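Long-range contacts in FAD-dependent oxidoreductase (Actinomadura kijaniata, PDB 3M9V), which is a flavoprotein of the acyl-CoA dehydrogenase family that acts in the biosynthesis of the sugar D-kijanose, probably oxidising a dTDP-linked sugar intermediate: residues Asp250-Val261 / Met329-Phe340; Met104-Leu112 / Met134-Ser143. One frame throughout, in Å; residues are numbered along the deposited sequence.

Contact 1. Residues Asp250-Val261 / Met329-Phe340; sequences DAVLAGQTVSSV and MDERGRQMMRHF. With TYD (thymidine-5'-diphosphate), chain B.
M336 lays SD against CB of A254 in the middle of this helix pair, and CE against CG2 of V258. M337 bends at chi2 and chi3 and brings CE to OG1 of T257. That hydroxyl is already bonded to the L253 carbonyl, which also takes the backbone N-H of T257 from the opposite face. G333 lets the backbones close to 4.2 Å between CA of A254 and CA of G333. CA of G333 also lies 3.7 Å from O of D250, which leaves little room there. Further along, CA of V261 lies over one face of the F340 ring, a CH-pi contact 3.9 Å from the ring centroid. CG2 of V261 touches CD1 of F340 at 3.5 Å. With its CG anti to the backbone N (chi1 -178°), F340 reaches back along T257 and S260.

Toward the dTDP, R332 runs extended past A254, with M336 SD over one face of its guanidinium. Its NH2 holds O4 of the thymine at 2.7 Å, and NH1 adds a weak bond. A water also joins NH2 to the carbonyls of A251 and M329. On the other helix, Q256 NE2 donates to the phosphate oxygen O2B at 2.9 Å, in a nearly straight bond. At the far polar edge R334 NH1 and D250 OD2 form a salt bridge, its modelled length of 2.5 Å doubtfully short, with the two planes 80° apart. R334 also grips E331 OE1 side-on through NE and NH2, which completes a D250-R334-E331 network. A254 and V258 line the base as well, so the packed pair probably helps fix both ends of the nucleotide.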
loop_
_atom_site.group_PDB
_atom_site.type_symbol
_atom_site.label_atom_id
_atom_site.label_comp_id
_atom_site.label_asym_id
_atom_site.label_seq_id
_atom_site.Cartn_x
_atom_site.Cartn_y
_atom_site.Cartn_z
ATOM N N ASP A 250 33.459 6.835 -8.945
ATOM C CA ASP A 250 32.097 7.352 -8.913
ATOM C C ASP A 250 31.694 8.285 -10.055
ATOM O O ASP A 250 30.508 8.389 -10.384
ATOM C CB ASP A 250 31.789 8.005 -7.565
ATOM C CG ASP A 250 31.496 6.991 -6.480
ATOM O OD1 ASP A 250 31.268 5.809 -6.783
ATOM O OD2 ASP A 250 31.462 7.371 -5.296
ATOM N N ALA A 251 32.665 8.953 -10.669
ATOM C CA ALA A 251 32.373 9.939 -11.705
ATOM C C ALA A 251 31.656 9.292 -12.891
ATOM O O ALA A 251 30.939 9.964 -13.640
ATOM C CB ALA A 251 33.646 10.656 -12.186
ATOM N N VAL A 252 31.850 7.985 -13.019
ATOM C CA VAL A 252 31.320 7.179 -14.124
ATOM C C VAL A 252 29.803 6.983 -14.015
ATOM O O VAL A 252 29.112 6.749 -15.005
ATOM C CB VAL A 252 32.075 5.828 -14.131
ATOM C CG1 VAL A 252 31.262 4.672 -14.674
ATOM C CG2 VAL A 252 33.372 5.994 -14.921
ATOM N N LEU A 253 29.302 7.124 -12.794
ATOM C CA LEU A 253 27.873 7.103 -12.539
ATOM C C LEU A 253 27.191 8.160 -13.384
ATOM O O LEU A 253 26.026 7.975 -13.725
ATOM C CB LEU A 253 27.562 7.299 -11.048
ATOM C CG LEU A 253 28.173 6.162 -10.217
ATOM C CD1 LEU A 253 27.873 6.226 -8.711
ATOM C CD2 LEU A 253 27.861 4.761 -10.701
ATOM N N ALA A 254 27.886 9.242 -13.734
ATOM C CA ALA A 254 27.181 10.288 -14.464
ATOM C C ALA A 254 26.821 9.827 -15.872
ATOM O O ALA A 254 25.744 10.178 -16.365
ATOM C CB ALA A 254 28.003 11.556 -14.591
ATOM N N GLY A 255 27.721 9.099 -16.525
ATOM C CA GLY A 255 27.464 8.593 -17.868
ATOM C C GLY A 255 26.376 7.527 -17.856
ATOM O O GLY A 255 25.542 7.465 -18.764
ATOM N N GLN A 256 26.372 6.683 -16.825
ATOM C CA GLN A 256 25.314 5.689 -16.726
ATOM C C GLN A 256 23.953 6.318 -16.506
ATOM O O GLN A 256 22.912 5.764 -16.885
ATOM C CB GLN A 256 25.623 4.708 -15.601
ATOM C CG GLN A 256 26.829 3.873 -15.953
ATOM C CD GLN A 256 27.376 3.186 -14.735
ATOM O OE1 GLN A 256 26.671 2.966 -13.750
ATOM N NE2 GLN A 256 28.656 2.853 -14.786
ATOM N N THR A 257 23.964 7.500 -15.900
ATOM C CA THR A 257 22.698 8.171 -15.679
ATOM C C THR A 257 22.211 8.744 -17.005
ATOM O O THR A 257 21.061 8.544 -17.421
ATOM C CB THR A 257 22.841 9.244 -14.579
ATOM O OG1 THR A 257 23.149 8.590 -13.345
ATOM C CG2 THR A 257 21.518 10.006 -14.433
ATOM N N VAL A 258 23.095 9.479 -17.676
ATOM C CA VAL A 258 22.762 10.049 -18.971
ATOM C C VAL A 258 22.255 8.927 -19.890
ATOM O O VAL A 258 21.257 9.089 -20.604
ATOM C CB VAL A 258 23.951 10.850 -19.566
ATOM C CG1 VAL A 258 23.653 11.271 -21.008
ATOM C CG2 VAL A 258 24.245 12.134 -18.748
ATOM N N SER A 259 22.943 7.788 -19.878
ATOM C CA SER A 259 22.538 6.653 -20.693
ATOM C C SER A 259 21.141 6.099 -20.467
ATOM O O SER A 259 20.621 5.460 -21.379
ATOM C CB SER A 259 23.468 5.456 -20.422
ATOM O OG SER A 259 24.717 5.782 -20.994
ATOM N N SER A 260 20.565 6.242 -19.271
ATOM C CA SER A 260 19.366 5.474 -18.960
ATOM C C SER A 260 18.199 6.244 -18.372
ATOM O O SER A 260 17.070 5.760 -18.421
ATOM C CB SER A 260 19.699 4.386 -17.928
ATOM O OG SER A 260 20.405 3.362 -18.610
ATOM N N VAL A 261 18.455 7.417 -17.803
ATOM C CA VAL A 261 17.447 8.115 -16.999
ATOM C C VAL A 261 16.210 8.564 -17.783
ATOM O O VAL A 261 15.084 8.612 -17.252
ATOM C CB VAL A 261 18.059 9.264 -16.137
ATOM C CG1 VAL A 261 18.397 10.464 -17.012
ATOM C CG2 VAL A 261 17.011 9.646 -15.083
ATOM N N MET A 329 33.884 15.854 -9.799
ATOM C CA MET A 329 33.251 14.906 -10.711
ATOM C C MET A 329 32.726 13.640 -10.050
ATOM O O MET A 329 31.750 13.058 -10.515
ATOM C CB MET A 329 34.198 14.532 -11.856
ATOM C CG MET A 329 34.548 15.717 -12.712
ATOM S SD MET A 329 33.174 16.252 -13.744
ATOM C CE MET A 329 33.080 14.768 -14.768
ATOM N N ASP A 330 33.366 13.183 -8.982
ATOM C CA ASP A 330 32.794 12.082 -8.221
ATOM C C ASP A 330 31.483 12.402 -7.491
ATOM O O ASP A 330 30.519 11.646 -7.614
ATOM C CB ASP A 330 33.838 11.462 -7.306
ATOM C CG ASP A 330 34.929 10.785 -8.100
ATOM O OD1 ASP A 330 34.612 10.078 -9.079
ATOM O OD2 ASP A 330 36.114 10.953 -7.754
ATOM N N GLU A 331 31.433 13.517 -6.768
ATOM C CA GLU A 331 30.182 14.011 -6.197
ATOM C C GLU A 331 29.113 14.207 -7.281
ATOM O O GLU A 331 27.933 13.921 -7.063
ATOM C CB GLU A 331 30.443 15.330 -5.456
ATOM C CG GLU A 331 29.551 15.646 -4.259
ATOM C CD GLU A 331 29.086 14.421 -3.484
ATOM O OE1 GLU A 331 29.900 13.556 -3.087
ATOM O OE2 GLU A 331 27.861 14.310 -3.270
ATOM N N ARG A 332 29.517 14.694 -8.451
ATOM C CA ARG A 332 28.566 14.914 -9.538
ATOM C C ARG A 332 27.854 13.624 -9.963
ATOM O O ARG A 332 26.629 13.636 -10.133
ATOM C CB ARG A 332 29.271 15.529 -10.739
ATOM C CG ARG A 332 28.444 15.506 -12.013
ATOM C CD ARG A 332 29.146 16.410 -13.009
ATOM N NE ARG A 332 28.500 16.534 -14.313
ATOM C CZ ARG A 332 28.708 15.704 -15.337
ATOM N NH1 ARG A 332 28.110 15.936 -16.496
ATOM N NH2 ARG A 332 29.510 14.654 -15.225
ATOM N N GLY A 333 28.614 12.538 -10.101
ATOM C CA GLY A 333 28.140 11.212 -10.495
ATOM C C GLY A 333 27.302 10.555 -9.409
ATOM O O GLY A 333 26.281 9.938 -9.694
ATOM N N ARG A 334 27.680 10.689 -8.142
ATOM C CA ARG A 334 26.837 10.181 -7.058
ATOM C C ARG A 334 25.509 10.945 -7.039
ATOM O O ARG A 334 24.451 10.356 -6.881
ATOM C CB ARG A 334 27.547 10.298 -5.705
ATOM C CG ARG A 334 28.635 9.241 -5.487
ATOM C CD ARG A 334 29.160 9.286 -4.063
ATOM N NE ARG A 334 29.894 10.534 -3.877
ATOM C CZ ARG A 334 31.220 10.609 -3.946
ATOM N NH1 ARG A 334 31.928 9.518 -4.202
ATOM N NH2 ARG A 334 31.840 11.766 -3.756
ATOM N N GLN A 335 25.529 12.250 -7.256
ATOM C CA GLN A 335 24.281 12.979 -7.158
ATOM C C GLN A 335 23.377 12.617 -8.331
ATOM O O GLN A 335 22.182 12.455 -8.148
ATOM C CB GLN A 335 24.563 14.481 -7.112
ATOM C CG GLN A 335 24.967 14.813 -5.693
ATOM C CD GLN A 335 25.084 16.296 -5.467
ATOM O OE1 GLN A 335 24.297 17.105 -5.966
ATOM N NE2 GLN A 335 26.086 16.663 -4.677
ATOM N N MET A 336 23.932 12.495 -9.532
ATOM C CA MET A 336 23.101 12.166 -10.683
ATOM C C MET A 336 22.448 10.802 -10.503
ATOM O O MET A 336 21.241 10.663 -10.696
ATOM C CB MET A 336 23.911 12.250 -11.966
ATOM C CG MET A 336 24.264 13.704 -12.315
ATOM S SD MET A 336 25.196 13.828 -13.864
ATOM C CE MET A 336 23.985 13.328 -15.077
ATOM N N MET A 337 23.218 9.830 -10.033
ATOM C CA MET A 337 22.697 8.487 -9.844
ATOM C C MET A 337 21.656 8.374 -8.718
ATOM O O MET A 337 20.675 7.632 -8.783
ATOM C CB MET A 337 23.868 7.510 -9.671
ATOM C CG MET A 337 23.408 6.068 -9.563
ATOM S SD MET A 337 22.654 5.426 -11.092
ATOM C CE MET A 337 23.856 5.565 -12.401
ATOM N N ARG A 338 21.857 9.147 -7.663
ATOM C CA ARG A 338 20.898 9.216 -6.572
ATOM C C ARG A 338 19.563 9.827 -7.030
ATOM O O ARG A 338 18.515 9.272 -6.739
ATOM C CB ARG A 338 21.484 10.070 -5.441
ATOM C CG ARG A 338 20.507 10.235 -4.262
ATOM C CD ARG A 338 20.644 9.046 -3.322
ATOM N NE ARG A 338 20.111 9.210 -1.962
ATOM C CZ ARG A 338 20.782 9.733 -0.942
ATOM N NH1 ARG A 338 22.008 10.201 -1.117
ATOM N NH2 ARG A 338 20.229 9.811 0.258
ATOM N N HIS A 339 19.565 10.958 -7.725
ATOM C CA HIS A 339 18.325 11.417 -8.345
ATOM C C HIS A 339 17.677 10.353 -9.223
ATOM O O HIS A 339 16.472 10.159 -9.085
ATOM C CB HIS A 339 18.501 12.650 -9.235
ATOM C CG HIS A 339 18.679 13.927 -8.468
ATOM N ND1 HIS A 339 17.617 14.657 -7.975
ATOM C CD2 HIS A 339 19.800 14.604 -8.114
ATOM C CE1 HIS A 339 18.073 15.750 -7.383
ATOM N NE2 HIS A 339 19.395 15.729 -7.435
ATOM N N PHE A 340 18.444 9.714 -10.112
ATOM C CA PHE A 340 17.964 8.650 -11.008
ATOM C C PHE A 340 17.340 7.534 -10.172
ATOM O O PHE A 340 16.187 7.131 -10.382
ATOM C CB PHE A 340 19.115 8.137 -11.896
ATOM C CG PHE A 340 18.766 7.061 -12.902
ATOM C CD1 PHE A 340 17.450 6.740 -13.254
ATOM C CD2 PHE A 340 19.800 6.330 -13.501
ATOM C CE1 PHE A 340 17.167 5.739 -14.209
ATOM C CE2 PHE A 340 19.533 5.280 -14.405
ATOM C CZ PHE A 340 18.201 4.991 -14.766
HETATM P PA TYD B . 27.834 4.182 -20.136
HETATM O O1A TYD B . 28.249 3.171 -21.189
HETATM O O2A TYD B . 26.422 4.187 -19.578
HETATM O O3A TYD B . 28.881 4.137 -18.919
HETATM P PB TYD B . 29.759 2.800 -18.760
HETATM O O1B TYD B . 28.773 1.684 -19.054
HETATM O O2B TYD B . 30.107 2.944 -17.292
HETATM O O3B TYD B . 30.878 3.017 -19.762
HETATM O "O5'" TYD B . 28.233 5.683 -20.571
HETATM C "C5'" TYD B . 29.583 6.116 -20.732
HETATM C "C4'" TYD B . 29.313 7.280 -21.676
HETATM O "O4'" TYD B . 28.658 8.342 -20.994
HETATM C "C3'" TYD B . 30.551 7.876 -22.320
HETATM O "O3'" TYD B . 30.346 7.532 -23.692
HETATM C "C2'" TYD B . 30.345 9.379 -22.225
HETATM C "C1'" TYD B . 28.986 9.608 -21.571
HETATM N N1 TYD B . 29.091 10.597 -20.488
HETATM C C2 TYD B . 28.262 11.638 -20.437
HETATM O O2 TYD B . 27.395 11.777 -21.333
HETATM N N3 TYD B . 28.382 12.535 -19.433
HETATM C C4 TYD B . 29.320 12.387 -18.469
HETATM O O4 TYD B . 29.405 13.231 -17.551
HETATM C C5 TYD B . 30.189 11.310 -18.514
HETATM C C5M TYD B . 31.273 11.063 -17.499
HETATM C C6 TYD B . 30.039 10.412 -19.561
HETATM O O HOH W 1 30.720 12.999 -13.281
#

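Contact 2. Residues Met104-Leu112 / Met134-Ser143; sequences MQLSRGLTL and MVAGDAVVCS. With TYD (thymidine-5'-diphosphate), chain B.
Q105 sets its CG anti to the backbone N (chi1 -180°) and then bends at chi2 (86°), which turns its amide onto the backbone of A139 and V141. R108 starts the same way and bends at chi2 and chi3, carrying its guanidinium to S143. The Q105 amide is bonded at both ends. OE1 accepts the N-H of V141 at 2.9 Å, in its own carbonyl plane, and NE2 donates to the A139 carbonyl at 3.2 Å. NE2 also bonds the M65 carbonyl. CE of M134, which comes from the opposite direction, rests against NE2 at 3.5 Å. An alanine here would remove both amide bonds and would probably leave the buried V141 N-H and A139 carbonyl without these partners.

Helix 96-118 lies across the start of strand 141-147, the axes of the two short segments at 91°. This is where the helical N-terminal domain of the acyl-CoA dehydrogenase fold meets the middle beta domain. The chain arrives from helix 121-136, which ends in a Schellman motif at G137. The side chain of M104 lies near that of S173, which binds FMN in this protein, although no FMN is bound to this chain.

R108 passes V141 at about a right angle, its CG 3.5 Å from CG1 of V141. Its NH1 then gives an almost straight bond of 2.6 Å to OG of S143, in the guanidinium plane. A water accepts from the same hydroxyl and donates to the carbonyls of M104 and V141. CE of M104 packs on CB of S143 at 3.7 Å.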
loop_
_atom_site.group_PDB
_atom_site.type_symbol
_atom_site.label_atom_id
_atom_site.label_comp_id
_atom_site.label_asym_id
_atom_site.label_seq_id
_atom_site.Cartn_x
_atom_site.Cartn_y
_atom_site.Cartn_z
ATOM N N MET A 104 17.174 3.957 -26.952
ATOM C CA MET A 104 18.588 3.508 -27.076
ATOM C C MET A 104 19.283 4.407 -28.110
ATOM O O MET A 104 20.417 4.851 -27.933
ATOM C CB MET A 104 18.654 2.060 -27.610
ATOM C CG MET A 104 18.059 0.955 -26.696
ATOM S SD MET A 104 18.546 1.083 -24.956
ATOM C CE MET A 104 20.259 0.614 -25.145
ATOM N N GLN A 105 18.585 4.731 -29.195
ATOM C CA GLN A 105 19.186 5.634 -30.179
ATOM C C GLN A 105 19.375 7.054 -29.649
ATOM O O GLN A 105 20.442 7.649 -29.812
ATOM C CB GLN A 105 18.312 5.746 -31.425
ATOM C CG GLN A 105 18.922 6.688 -32.475
ATOM C CD GLN A 105 19.913 5.947 -33.389
ATOM O OE1 GLN A 105 20.261 4.790 -33.146
ATOM N NE2 GLN A 105 20.360 6.615 -34.446
ATOM N N LEU A 106 18.308 7.618 -29.083
ATOM C CA LEU A 106 18.361 9.000 -28.602
ATOM C C LEU A 106 19.394 9.191 -27.499
ATOM O O LEU A 106 20.119 10.184 -27.465
ATOM C CB LEU A 106 16.998 9.544 -28.164
ATOM C CG LEU A 106 15.937 9.472 -29.273
ATOM C CD1 LEU A 106 14.724 10.297 -28.905
ATOM C CD2 LEU A 106 16.488 10.020 -30.567
ATOM N N SER A 107 19.459 8.273 -26.549
ATOM C CA SER A 107 20.388 8.561 -25.475
ATOM C C SER A 107 21.821 8.324 -25.944
ATOM O O SER A 107 22.729 8.970 -25.429
ATOM C CB SER A 107 20.131 7.678 -24.257
ATOM O OG SER A 107 20.323 6.346 -24.664
ATOM N N ARG A 108 22.040 7.399 -26.877
ATOM C CA ARG A 108 23.365 7.276 -27.492
ATOM C C ARG A 108 23.808 8.566 -28.215
ATOM O O ARG A 108 24.993 8.930 -28.191
ATOM C CB ARG A 108 23.419 5.999 -28.345
ATOM C CG ARG A 108 24.779 5.596 -28.910
ATOM C CD ARG A 108 25.883 5.420 -27.875
ATOM N NE ARG A 108 25.675 4.216 -27.091
ATOM C CZ ARG A 108 26.473 3.810 -26.110
ATOM N NH1 ARG A 108 26.193 2.679 -25.470
ATOM N NH2 ARG A 108 27.546 4.524 -25.794
ATOM N N GLY A 109 22.864 9.305 -28.798
ATOM C CA GLY A 109 23.147 10.634 -29.349
ATOM C C GLY A 109 23.803 11.553 -28.325
ATOM O O GLY A 109 24.780 12.269 -28.603
ATOM N N LEU A 110 23.266 11.518 -27.108
ATOM C CA LEU A 110 23.759 12.314 -25.994
ATOM C C LEU A 110 25.100 11.844 -25.450
ATOM O O LEU A 110 25.936 12.686 -25.139
ATOM C CB LEU A 110 22.750 12.318 -24.837
ATOM C CG LEU A 110 21.343 12.837 -25.154
ATOM C CD1 LEU A 110 20.447 12.646 -23.898
ATOM C CD2 LEU A 110 21.421 14.329 -25.543
ATOM N N THR A 111 25.346 10.549 -25.310
ATOM C CA THR A 111 26.649 10.216 -24.734
ATOM C C THR A 111 27.753 10.277 -25.796
ATOM O O THR A 111 28.912 10.529 -25.457
ATOM C CB THR A 111 26.625 8.827 -24.070
ATOM O OG1 THR A 111 26.134 7.880 -25.026
ATOM C CG2 THR A 111 25.668 8.818 -22.899
ATOM N N LEU A 112 27.424 10.041 -27.069
ATOM C CA LEU A 112 28.416 10.200 -28.125
ATOM C C LEU A 112 28.743 11.672 -28.289
ATOM O O LEU A 112 29.902 11.980 -28.535
ATOM C CB LEU A 112 28.015 9.607 -29.477
ATOM C CG LEU A 112 28.164 8.085 -29.530
ATOM C CD1 LEU A 112 27.666 7.598 -30.894
ATOM C CD2 LEU A 112 29.578 7.597 -29.176
ATOM N N MET A 134 24.160 8.988 -37.827
ATOM C CA MET A 134 22.826 8.891 -37.225
ATOM C C MET A 134 21.908 9.875 -37.934
ATOM O O MET A 134 20.738 9.594 -38.200
ATOM C CB MET A 134 22.872 9.141 -35.711
ATOM C CG MET A 134 23.761 8.159 -34.952
ATOM S SD MET A 134 24.073 8.535 -33.209
ATOM C CE MET A 134 22.401 8.722 -32.615
ATOM N N VAL A 135 22.440 11.055 -38.234
ATOM C CA VAL A 135 21.594 12.067 -38.880
ATOM C C VAL A 135 21.171 11.601 -40.272
ATOM O O VAL A 135 20.024 11.759 -40.714
ATOM C CB VAL A 135 22.367 13.397 -38.993
ATOM C CG1 VAL A 135 21.521 14.434 -39.740
ATOM C CG2 VAL A 135 22.781 13.917 -37.605
ATOM N N ALA A 136 22.133 10.999 -40.960
ATOM C CA ALA A 136 21.962 10.660 -42.370
ATOM C C ALA A 136 20.938 9.542 -42.514
ATOM O O ALA A 136 20.425 9.299 -43.602
ATOM C CB ALA A 136 23.312 10.207 -42.954
ATOM N N GLY A 137 20.647 8.838 -41.426
ATOM C CA GLY A 137 19.854 7.621 -41.537
ATOM C C GLY A 137 20.688 6.364 -41.714
ATOM O O GLY A 137 20.123 5.283 -41.873
ATOM N N ASP A 138 22.012 6.473 -41.692
ATOM C CA ASP A 138 22.840 5.294 -41.906
ATOM C C ASP A 138 23.301 4.562 -40.661
ATOM O O ASP A 138 23.764 3.430 -40.774
ATOM C CB ASP A 138 24.093 5.593 -42.741
ATOM C CG ASP A 138 23.759 6.198 -44.095
ATOM O OD1 ASP A 138 22.740 5.817 -44.718
ATOM O OD2 ASP A 138 24.516 7.089 -44.521
ATOM N N ALA A 139 23.211 5.175 -39.486
ATOM C CA ALA A 139 23.730 4.521 -38.296
ATOM C C ALA A 139 22.626 4.322 -37.261
ATOM O O ALA A 139 22.006 5.299 -36.826
ATOM C CB ALA A 139 24.894 5.299 -37.708
ATOM N N VAL A 140 22.379 3.074 -36.874
ATOM C CA VAL A 140 21.384 2.749 -35.837
ATOM C C VAL A 140 22.175 2.055 -34.725
ATOM O O VAL A 140 22.721 0.970 -34.931
ATOM C CB VAL A 140 20.222 1.883 -36.391
ATOM C CG1 VAL A 140 19.249 1.362 -35.313
ATOM C CG2 VAL A 140 19.466 2.663 -37.468
ATOM N N VAL A 141 22.292 2.727 -33.582
ATOM C CA VAL A 141 23.285 2.380 -32.574
ATOM C C VAL A 141 22.707 1.690 -31.331
ATOM O O VAL A 141 21.971 2.297 -30.545
ATOM C CB VAL A 141 24.137 3.618 -32.162
ATOM C CG1 VAL A 141 25.330 3.178 -31.322
ATOM C CG2 VAL A 141 24.692 4.344 -33.379
ATOM N N CYS A 142 23.033 0.411 -31.169
ATOM C CA CYS A 142 22.553 -0.421 -30.069
ATOM C C CYS A 142 23.656 -0.539 -29.034
ATOM O O CYS A 142 24.823 -0.283 -29.357
ATOM C CB CYS A 142 22.230 -1.823 -30.575
ATOM S SG CYS A 142 20.890 -1.790 -31.744
ATOM N N SER A 143 23.289 -0.919 -27.813
ATOM C CA SER A 143 24.246 -0.976 -26.699
ATOM C C SER A 143 24.205 -2.387 -26.164
ATOM O O SER A 143 23.132 -2.871 -25.830
ATOM C CB SER A 143 23.861 -0.021 -25.564
ATOM O OG SER A 143 23.987 1.329 -25.993
HETATM P PA TYD B . 27.834 4.182 -20.136
HETATM O O1A TYD B . 28.249 3.171 -21.189
HETATM O O2A TYD B . 26.422 4.187 -19.578
HETATM O O3A TYD B . 28.881 4.137 -18.919
HETATM P PB TYD B . 29.759 2.800 -18.760
HETATM O O1B TYD B . 28.773 1.684 -19.054
HETATM O O2B TYD B . 30.107 2.944 -17.292
HETATM O O3B TYD B . 30.878 3.017 -19.762
HETATM O "O5'" TYD B . 28.233 5.683 -20.571
HETATM C "C5'" TYD B . 29.583 6.116 -20.732
HETATM C "C4'" TYD B . 29.313 7.280 -21.676
HETATM O "O4'" TYD B . 28.658 8.342 -20.994
HETATM C "C3'" TYD B . 30.551 7.876 -22.320
HETATM O "O3'" TYD B . 30.346 7.532 -23.692
HETATM C "C2'" TYD B . 30.345 9.379 -22.225
HETATM C "C1'" TYD B . 28.986 9.608 -21.571
HETATM N N1 TYD B . 29.091 10.597 -20.488
HETATM C C2 TYD B . 28.262 11.638 -20.437
HETATM O O2 TYD B . 27.395 11.777 -21.333
HETATM N N3 TYD B . 28.382 12.535 -19.433
HETATM C C4 TYD B . 29.320 12.387 -18.469
HETATM O O4 TYD B . 29.405 13.231 -17.551
HETATM C C5 TYD B . 30.189 11.310 -18.514
HETATM C C5M TYD B . 31.273 11.063 -17.499
HETATM C C6 TYD B . 30.039 10.412 -19.561
HETATM O O HOH W 2 22.367 2.536 -27.999
#

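Contact 2 closes before contact 1 opens along the chain, and their centres lie 20 Å apart. Contact 2 joins helix 96-118 of the N-terminal domain to the start of the beta domain, at strand 141-147, which pairs with strands 163-172 and 180-187. Contact 1 joins two helices of the C-terminal domain. They meet where helix 253-260 lies on helix 96-118: CG1 of V258 is 3.7 Å from CG2 of T111, and S259 also packs on T111. Both contacts touch the dTDP, with T111 against its sugar. The nucleotide therefore sits between helices of the N-terminal and C-terminal domains. S260 lies about 6 Å from I145, side chain to side chain, consistent with an FMN site, empty here, beside the nucleotide pocket.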